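Local atomic coordinates of 1,4-dihydroxy-2-naphthoyl-CoA hydrolase (Prochlorococcus marinus, PDB entry 2HX5), a protein that probably hydrolyses 1,4-dihydroxy-2-naphthoyl-CoA to 1,4-dihydroxy-2-naphthoate and CoA, a step in phylloquinone (vitamin K1) biosynthesis. Residues Leu8-Thr19 with Ile80-Leu90. Sequence-based numbering, arbitrary orientation.
Sequences LLLRRVVRFGDT and IHTGDALAMEL
Arg-12 and Met-88, a selenomethionine, cross at a slant on the face of the sheet that helix 29-45 covers. Met-88 bends at its last torsion (chi3 -72°), which brings CE against the C atom of Arg-11 and CB of Arg-12. SE of Met-88 lies 3.8 Å from CD of Arg-12, and CE also touches CB of Leu-10 at 3.9 Å. The Arg-12 guanidinium continues to the helix, with a salt bridge to Glu-36 and a cation-pi contact with Trp-33. On the other face, Leu-9 and Glu-89 run side by side, and CD2 of Leu-9 rests on CG of Glu-89 at 3.8 Å. Beyond the strands, Val-14 wedges into the turn 81-84. Its CG2 presses tightly on CG2 of Ile-80 at 3.4 Å and also meets CD1 of Leu-86. N of Val-14 donates a hydrogen bond to O of Asp-84, and O of Val-14 accepts one from N of Gly-83. CG2 of Thr-19 packs on CB of Thr-82. OG1 of Thr-19 donates to O of Phe-16 at 2.6 Å and takes a hydrogen bond from N of Ala-21 of a neighbouring subunit. A valine in place of Thr-19 would probably leave Phe-16 O with one donor fewer and the Ala-21 amide of the neighbouring subunit without its acceptor. Strand 9-13 is an outermost strand of the hot-dog sheet within this chain, paired antiparallel with strand 85-96, and the 3-10 segment 16-18 leads on to Asp-20, the predicted active-site residue.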
loop_
_atom_site.group_PDB
_atom_site.type_symbol
_atom_site.label_atom_id
_atom_site.label_comp_id
_atom_site.label_asym_id
_atom_site.label_seq_id
_atom_site.Cartn_x
_atom_site.Cartn_y
_atom_site.Cartn_z
ATOM N N LEU A 8 0.321 -17.235 18.700
ATOM C CA LEU A 8 1.587 -16.451 18.684
ATOM C C LEU A 8 2.600 -16.872 17.643
ATOM O O LEU A 8 3.559 -16.141 17.396
ATOM C CB LEU A 8 2.242 -16.474 20.069
ATOM C CG LEU A 8 1.442 -15.891 21.233
ATOM C CD1 LEU A 8 2.206 -16.079 22.584
ATOM C CD2 LEU A 8 1.093 -14.443 21.038
ATOM N N LEU A 9 2.412 -18.053 17.065
ATOM C CA LEU A 9 3.260 -18.550 15.987
ATOM C C LEU A 9 2.439 -18.564 14.729
ATOM O O LEU A 9 1.490 -19.361 14.601
ATOM C CB LEU A 9 3.813 -19.959 16.259
ATOM C CG LEU A 9 4.659 -20.123 17.503
ATOM C CD1 LEU A 9 5.186 -21.595 17.644
ATOM C CD2 LEU A 9 5.830 -19.158 17.459
ATOM N N LEU A 10 2.768 -17.688 13.801
ATOM C CA LEU A 10 1.955 -17.491 12.640
ATOM C C LEU A 10 2.856 -17.620 11.419
ATOM O O LEU A 10 4.079 -17.765 11.538
ATOM C CB LEU A 10 1.240 -16.124 12.721
ATOM C CG LEU A 10 0.334 -15.952 13.971
ATOM C CD1 LEU A 10 -0.121 -14.511 14.158
ATOM C CD2 LEU A 10 -0.881 -16.922 13.917
ATOM N N ARG A 11 2.261 -17.652 10.236
ATOM C CA ARG A 11 2.992 -17.862 9.014
ATOM C C ARG A 11 2.465 -16.959 7.918
ATOM O O ARG A 11 1.269 -16.673 7.855
ATOM C CB ARG A 11 2.846 -19.306 8.544
ATOM C CG ARG A 11 3.458 -19.597 7.163
ATOM C CD ARG A 11 3.316 -21.105 6.846
ATOM N NE ARG A 11 3.882 -21.493 5.548
ATOM C CZ ARG A 11 3.318 -21.261 4.360
ATOM N NH1 ARG A 11 2.148 -20.620 4.260
ATOM N NH2 ARG A 11 3.932 -21.682 3.252
ATOM N N ARG A 12 3.368 -16.488 7.081
ATOM C CA ARG A 12 2.936 -15.868 5.833
ATOM C C ARG A 12 3.977 -16.010 4.741
ATOM O O ARG A 12 5.167 -16.237 4.957
ATOM C CB ARG A 12 2.562 -14.405 6.012
ATOM C CG ARG A 12 3.736 -13.456 6.168
ATOM C CD ARG A 12 3.248 -12.001 6.335
ATOM N NE ARG A 12 2.532 -11.458 5.190
ATOM C CZ ARG A 12 1.332 -10.813 5.216
ATOM N NH1 ARG A 12 0.587 -10.635 6.295
ATOM N NH2 ARG A 12 0.895 -10.312 4.090
ATOM N N VAL A 13 3.477 -15.842 3.532
ATOM C CA VAL A 13 4.290 -15.954 2.336
ATOM C C VAL A 13 4.386 -14.554 1.710
ATOM O O VAL A 13 3.375 -13.830 1.547
ATOM C CB VAL A 13 3.702 -16.949 1.285
ATOM C CG1 VAL A 13 4.639 -17.101 0.106
ATOM C CG2 VAL A 13 3.371 -18.303 1.995
ATOM N N VAL A 14 5.625 -14.172 1.404
ATOM C CA VAL A 14 5.949 -12.898 0.780
ATOM C C VAL A 14 5.395 -12.915 -0.679
ATOM O O VAL A 14 5.631 -13.851 -1.416
ATOM C CB VAL A 14 7.482 -12.627 0.767
ATOM C CG1 VAL A 14 7.780 -11.284 0.139
ATOM C CG2 VAL A 14 8.069 -12.744 2.209
ATOM N N ARG A 15 4.637 -11.884 -1.074
ATOM C CA ARG A 15 4.034 -11.845 -2.393
ATOM C C ARG A 15 4.732 -10.797 -3.276
ATOM O O ARG A 15 5.495 -9.938 -2.768
ATOM C CB ARG A 15 2.548 -11.557 -2.259
ATOM C CG ARG A 15 1.791 -12.652 -1.491
ATOM C CD ARG A 15 1.869 -13.995 -2.135
ATOM N NE ARG A 15 1.098 -15.055 -1.417
ATOM C CZ ARG A 15 1.309 -16.354 -1.585
ATOM N NH1 ARG A 15 2.174 -16.849 -2.452
ATOM N NH2 ARG A 15 0.584 -17.207 -0.902
ATOM N N PHE A 16 4.514 -10.930 -4.570
ATOM C CA PHE A 16 5.276 -10.199 -5.575
ATOM C C PHE A 16 5.142 -8.671 -5.353
ATOM O O PHE A 16 6.126 -7.915 -5.434
ATOM C CB PHE A 16 4.805 -10.582 -6.954
ATOM C CG PHE A 16 5.580 -9.990 -8.027
ATOM C CD1 PHE A 16 6.935 -10.278 -8.142
ATOM C CD2 PHE A 16 4.992 -9.207 -8.954
ATOM C CE1 PHE A 16 7.658 -9.727 -9.167
ATOM C CE2 PHE A 16 5.741 -8.683 -10.022
ATOM C CZ PHE A 16 7.027 -8.947 -10.093
ATOM N N GLY A 17 3.933 -8.179 -5.084
ATOM C CA GLY A 17 3.672 -6.756 -4.851
ATOM C C GLY A 17 4.306 -6.192 -3.603
ATOM O O GLY A 17 4.315 -4.953 -3.434
ATOM N N ASP A 18 4.814 -7.067 -2.721
ATOM C CA ASP A 18 5.503 -6.634 -1.519
ATOM C C ASP A 18 6.961 -6.262 -1.798
ATOM O O ASP A 18 7.645 -5.776 -0.850
ATOM C CB ASP A 18 5.511 -7.739 -0.483
ATOM C CG ASP A 18 4.118 -8.186 -0.068
ATOM O OD1 ASP A 18 3.148 -7.377 -0.246
ATOM O OD2 ASP A 18 3.977 -9.386 0.348
ATOM N N THR A 19 7.465 -6.504 -2.997
ATOM C CA THR A 19 8.866 -6.319 -3.379
ATOM C C THR A 19 9.025 -5.050 -4.173
ATOM O O THR A 19 8.045 -4.478 -4.662
ATOM C CB THR A 19 9.385 -7.486 -4.244
ATOM O OG1 THR A 19 8.723 -7.461 -5.526
ATOM C CG2 THR A 19 9.298 -8.754 -3.489
ATOM N N ILE A 80 14.646 -10.324 2.271
ATOM C CA ILE A 80 13.426 -11.094 2.234
ATOM C C ILE A 80 12.910 -11.025 0.824
ATOM O O ILE A 80 12.879 -9.929 0.233
ATOM C CB ILE A 80 12.378 -10.502 3.231
ATOM C CG1 ILE A 80 12.851 -10.740 4.682
ATOM C CG2 ILE A 80 10.916 -11.091 3.016
ATOM C CD1 ILE A 80 12.075 -9.965 5.757
ATOM N N HIS A 81 12.560 -12.176 0.267
ATOM C CA HIS A 81 12.255 -12.335 -1.165
ATOM C C HIS A 81 10.859 -12.817 -1.480
ATOM O O HIS A 81 10.242 -13.485 -0.676
ATOM C CB HIS A 81 13.234 -13.376 -1.757
ATOM C CG HIS A 81 14.616 -12.860 -1.887
ATOM N ND1 HIS A 81 15.638 -13.231 -1.035
ATOM C CD2 HIS A 81 15.152 -11.982 -2.767
ATOM C CE1 HIS A 81 16.744 -12.592 -1.384
ATOM N NE2 HIS A 81 16.470 -11.806 -2.408
ATOM N N THR A 82 10.367 -12.505 -2.679
ATOM C CA THR A 82 9.062 -12.998 -3.103
ATOM C C THR A 82 9.008 -14.542 -3.018
ATOM O O THR A 82 9.911 -15.258 -3.485
ATOM C CB THR A 82 8.588 -12.405 -4.501
ATOM O OG1 THR A 82 7.725 -13.329 -5.166
ATOM C CG2 THR A 82 9.748 -12.116 -5.424
ATOM N N GLY A 83 7.943 -15.044 -2.416
ATOM C CA GLY A 83 7.737 -16.451 -2.253
ATOM C C GLY A 83 8.361 -17.012 -0.991
ATOM O O GLY A 83 8.113 -18.180 -0.722
ATOM N N ASP A 84 9.152 -16.238 -0.231
ATOM C CA ASP A 84 9.662 -16.686 1.081
ATOM C C ASP A 84 8.505 -17.020 2.010
ATOM O O ASP A 84 7.535 -16.268 2.079
ATOM C CB ASP A 84 10.548 -15.663 1.756
ATOM C CG ASP A 84 11.977 -15.597 1.208
ATOM O OD1 ASP A 84 12.429 -16.488 0.452
ATOM O OD2 ASP A 84 12.671 -14.620 1.553
ATOM N N ALA A 85 8.608 -18.177 2.695
ATOM C CA ALA A 85 7.707 -18.558 3.745
ATOM C C ALA A 85 8.323 -18.006 5.022
ATOM O O ALA A 85 9.442 -18.410 5.401
ATOM C CB ALA A 85 7.611 -20.101 3.827
ATOM N N LEU A 86 7.623 -17.106 5.687
ATOM C CA LEU A 86 8.123 -16.523 6.911
ATOM C C LEU A 86 7.371 -17.056 8.127
ATOM O O LEU A 86 6.116 -17.069 8.157
ATOM C CB LEU A 86 7.977 -14.993 6.897
ATOM C CG LEU A 86 8.652 -14.264 5.746
ATOM C CD1 LEU A 86 8.335 -12.760 5.918
ATOM C CD2 LEU A 86 10.138 -14.524 5.662
ATOM N N ALA A 87 8.126 -17.464 9.134
ATOM C CA ALA A 87 7.599 -17.916 10.416
ATOM C C ALA A 87 7.615 -16.677 11.305
ATOM O O ALA A 87 8.671 -16.042 11.426
ATOM C CB ALA A 87 8.489 -19.035 10.937
HETATM N N MSE A 88 6.478 -16.269 11.824
HETATM C CA MSE A 88 6.347 -15.072 12.638
HETATM C C MSE A 88 6.074 -15.456 14.075
HETATM O O MSE A 88 5.188 -16.233 14.347
HETATM C CB MSE A 88 5.208 -14.228 12.137
HETATM C CG MSE A 88 5.454 -13.701 10.688
HETATM SE SE MSE A 88 4.049 -12.559 10.058
HETATM C CE MSE A 88 2.649 -13.940 9.798
ATOM N N GLU A 89 6.880 -14.968 14.999
ATOM C CA GLU A 89 6.633 -15.216 16.400
ATOM C C GLU A 89 6.335 -13.908 17.097
ATOM O O GLU A 89 7.104 -12.944 16.996
ATOM C CB GLU A 89 7.844 -15.849 17.055
ATOM C CG GLU A 89 7.621 -16.022 18.556
ATOM C CD GLU A 89 8.477 -17.112 19.211
ATOM O OE1 GLU A 89 9.380 -17.687 18.525
ATOM O OE2 GLU A 89 8.200 -17.371 20.419
ATOM N N LEU A 90 5.222 -13.845 17.804
ATOM C CA LEU A 90 4.776 -12.642 18.479
ATOM C C LEU A 90 5.018 -12.807 19.983
ATOM O O LEU A 90 4.737 -13.872 20.583
ATOM C CB LEU A 90 3.258 -12.419 18.272
ATOM C CG LEU A 90 2.808 -11.743 16.992
ATOM C CD1 LEU A 90 3.282 -12.547 15.779
ATOM C CD2 LEU A 90 1.323 -11.556 17.012
#